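Putative metal-dependent hydrolase (Bacillus subtilis, PDB 6KNT) probably acts as a zinc-dependent endoribonuclease that processes the 3' ends of tRNA. Local coordinates at residues G211-T216 / G237-A242. Residues are numbered along the deposited sequence; the frame is centred on the assembly and turned at random.
Sequences GELLLT and GEVNIA
A beta-alpha-beta unit of the metallo-beta-lactamase fold, strand 212-216, helix 224-232 and strand 238-241, places its two strands side by side and parallel, the second closing one end of a mixed sheet within this chain. Leu-213 and Leu-215 pair with Val-239 and Ile-241, all four side chains lying on one face, and both backbone groups of Leu-213 and of Leu-215 bond across. Leu-213 N donates to Glu-238 O, and Asn-240 N returns to Leu-213 O at 3.0 Å; the bond from Leu-215 N to Asn-240 O, 2.8 Å long, is almost straight at 176°. On the helix-covered face, Leu-215 has CG anti to its carbonyl carbon (chi1 -53°), which sets CD1 4.0 Å from both Val-239 CG1 and Ile-241 CD1, and Leu-227 of helix 224-232 touches Leu-215 and Ile-241. The other face begins polar. A water donates to Glu-212 OE2 and Leu-213 O while accepting from Asn-240 ND2 at 2.7 Å, thereby bridging carboxylate and amide. Further along, Leu-214 CD1 extends to Ala-242, 3.8 Å from its CB. The pairing ends close to the metal site, since Thr-216, bonded through OG1 to Tyr-28, precedes the zinc ligand His-217; the last cross-strand bond runs from Ala-242 N to Leu-215 O, its donor tilted 20° from the carbonyl plane.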
ATOM      1  N   GLY A 211     -18.569 -23.311 -11.667  1.00 33.18           N
ATOM      2  CA  GLY A 211     -19.532 -23.657 -10.612  1.00 34.63           C
ATOM      3  C   GLY A 211     -20.084 -22.415  -9.928  1.00 34.91           C
ATOM      4  O   GLY A 211     -21.154 -22.441  -9.318  1.00 36.03           O
ATOM      5  N   GLU A 212     -19.356 -21.310 -10.057  1.00 33.44           N
ATOM      6  CA  GLU A 212     -19.579 -20.136  -9.225  1.00 32.97           C
ATOM      7  C   GLU A 212     -18.745 -18.974  -9.772  1.00 30.88           C
ATOM      8  O   GLU A 212     -17.633 -19.172 -10.305  1.00 30.64           O
ATOM      9  CB  GLU A 212     -19.193 -20.451  -7.770  1.00 33.00           C
ATOM     10  CG  GLU A 212     -19.290 -19.262  -6.814  1.00 34.66           C
ATOM     11  CD  GLU A 212     -19.172 -19.647  -5.327  1.00 38.25           C
ATOM     12  OE1 GLU A 212     -19.512 -20.815  -4.944  1.00 38.85           O
ATOM     13  OE2 GLU A 212     -18.758 -18.747  -4.548  1.00 37.70           O
ATOM     14  N   LEU A 213     -19.275 -17.771  -9.643  1.00 29.52           N
ATOM     15  CA  LEU A 213     -18.610 -16.597 -10.170  1.00 27.91           C
ATOM     16  C   LEU A 213     -18.438 -15.532  -9.091  1.00 27.39           C
ATOM     17  O   LEU A 213     -19.382 -15.202  -8.368  1.00 28.82           O
ATOM     18  CB  LEU A 213     -19.423 -16.061 -11.348  1.00 27.88           C
ATOM     19  CG  LEU A 213     -19.056 -14.748 -12.038  1.00 27.54           C
ATOM     20  CD1 LEU A 213     -17.625 -14.747 -12.622  1.00 23.47           C
ATOM     21  CD2 LEU A 213     -20.137 -14.469 -13.100  1.00 27.34           C
ATOM     22  N   LEU A 214     -17.234 -14.990  -8.995  1.00 26.18           N
ATOM     23  CA  LEU A 214     -16.934 -13.897  -8.084  1.00 26.02           C
ATOM     24  C   LEU A 214     -16.453 -12.681  -8.875  1.00 25.66           C
ATOM     25  O   LEU A 214     -15.465 -12.776  -9.606  1.00 25.39           O
ATOM     26  CB  LEU A 214     -15.842 -14.311  -7.086  1.00 25.46           C
ATOM     27  CG  LEU A 214     -15.356 -13.258  -6.080  1.00 25.65           C
ATOM     28  CD1 LEU A 214     -16.469 -12.829  -5.112  1.00 26.11           C
ATOM     29  CD2 LEU A 214     -14.162 -13.792  -5.323  1.00 26.56           C
ATOM     30  N   LEU A 215     -17.131 -11.545  -8.723  1.00 25.50           N
ATOM     31  CA  LEU A 215     -16.787 -10.343  -9.480  1.00 25.62           C
ATOM     32  C   LEU A 215     -15.882  -9.413  -8.687  1.00 25.53           C
ATOM     33  O   LEU A 215     -16.200  -9.036  -7.534  1.00 26.51           O
ATOM     34  CB  LEU A 215     -18.059  -9.594  -9.904  1.00 26.62           C
ATOM     35  CG  LEU A 215     -19.097 -10.461 -10.641  1.00 27.17           C
ATOM     36  CD1 LEU A 215     -20.346  -9.662 -10.875  1.00 25.18           C
ATOM     37  CD2 LEU A 215     -18.540 -11.040 -11.968  1.00 24.91           C
ATOM     38  N   THR A 216     -14.762  -9.044  -9.292  1.00 24.34           N
ATOM     39  CA  THR A 216     -13.734  -8.313  -8.568  1.00 23.95           C
ATOM     40  C   THR A 216     -13.152  -7.168  -9.403  1.00 23.73           C
ATOM     41  O   THR A 216     -13.718  -6.815 -10.442  1.00 24.12           O
ATOM     42  CB  THR A 216     -12.635  -9.265  -8.094  1.00 23.65           C
ATOM     43  OG1 THR A 216     -11.884  -8.634  -7.063  1.00 23.83           O
ATOM     44  CG2 THR A 216     -11.694  -9.667  -9.275  1.00 21.85           C
ATOM     45  N   GLY A 237     -25.433 -19.892 -12.317  1.00 40.25           N
ATOM     46  CA  GLY A 237     -24.902 -20.269 -10.997  1.00 40.11           C
ATOM     47  C   GLY A 237     -24.833 -19.152  -9.956  1.00 39.31           C
ATOM     48  O   GLY A 237     -25.339 -18.056 -10.184  1.00 39.47           O
ATOM     49  N   GLU A 238     -24.207 -19.434  -8.814  1.00 38.92           N
ATOM     50  CA  GLU A 238     -23.986 -18.432  -7.763  1.00 38.61           C
ATOM     51  C   GLU A 238     -23.043 -17.290  -8.203  1.00 36.21           C
ATOM     52  O   GLU A 238     -21.990 -17.533  -8.801  1.00 34.58           O
ATOM     53  CB  GLU A 238     -23.464 -19.080  -6.470  1.00 39.34           C
ATOM     54  CG  GLU A 238     -23.312 -18.050  -5.313  1.00 43.03           C
ATOM     55  CD  GLU A 238     -23.577 -18.597  -3.889  1.00 50.40           C
ATOM     56  OE1 GLU A 238     -24.567 -19.389  -3.676  1.00 51.94           O
ATOM     57  OE2 GLU A 238     -22.784 -18.185  -2.982  1.00 50.86           O
ATOM     58  N   VAL A 239     -23.443 -16.050  -7.923  1.00 35.24           N
ATOM     59  CA  VAL A 239     -22.620 -14.900  -8.251  1.00 33.22           C
ATOM     60  C   VAL A 239     -22.492 -14.025  -7.022  1.00 33.14           C
ATOM     61  O   VAL A 239     -23.469 -13.811  -6.333  1.00 33.46           O
ATOM     62  CB  VAL A 239     -23.211 -14.067  -9.427  1.00 33.03           C
ATOM     63  CG1 VAL A 239     -22.348 -12.878  -9.712  1.00 31.15           C
ATOM     64  CG2 VAL A 239     -23.353 -14.901 -10.691  1.00 31.75           C
ATOM     65  N   ASN A 240     -21.281 -13.533  -6.746  1.00 32.01           N
ATOM     66  CA  ASN A 240     -21.063 -12.585  -5.631  1.00 31.93           C
ATOM     67  C   ASN A 240     -20.136 -11.456  -6.007  1.00 30.60           C
ATOM     68  O   ASN A 240     -19.298 -11.592  -6.894  1.00 30.41           O
ATOM     69  CB  ASN A 240     -20.483 -13.272  -4.393  1.00 31.73           C
ATOM     70  CG  ASN A 240     -21.379 -14.316  -3.855  1.00 33.78           C
ATOM     71  OD1 ASN A 240     -22.287 -14.021  -3.091  1.00 35.99           O
ATOM     72  ND2 ASN A 240     -21.154 -15.552  -4.254  1.00 32.98           N
ATOM     73  N   ILE A 241     -20.301 -10.345  -5.313  1.00 30.26           N
ATOM     74  CA  ILE A 241     -19.394  -9.242  -5.396  1.00 28.78           C
ATOM     75  C   ILE A 241     -18.266  -9.496  -4.400  1.00 28.43           C
ATOM     76  O   ILE A 241     -18.511  -9.758  -3.254  1.00 28.89           O
ATOM     77  CB  ILE A 241     -20.124  -7.925  -5.055  1.00 29.14           C
ATOM     78  CG1 ILE A 241     -21.286  -7.713  -6.022  1.00 28.72           C
ATOM     79  CG2 ILE A 241     -19.133  -6.736  -5.097  1.00 27.75           C
ATOM     80  CD1 ILE A 241     -20.862  -7.612  -7.495  1.00 27.65           C
ATOM     81  N   ALA A 242     -17.025  -9.422  -4.851  1.00 28.38           N
ATOM     82  CA  ALA A 242     -15.892  -9.541  -3.953  1.00 28.62           C
ATOM     83  C   ALA A 242     -15.894  -8.443  -2.863  1.00 29.60           C
ATOM     84  O   ALA A 242     -16.338  -7.312  -3.112  1.00 30.17           O
ATOM     85  CB  ALA A 242     -14.611  -9.479  -4.760  1.00 27.58           C
TER
HETATM   86  O   HOH W   1     -18.764 -16.090  -5.484  1.00 32.41           O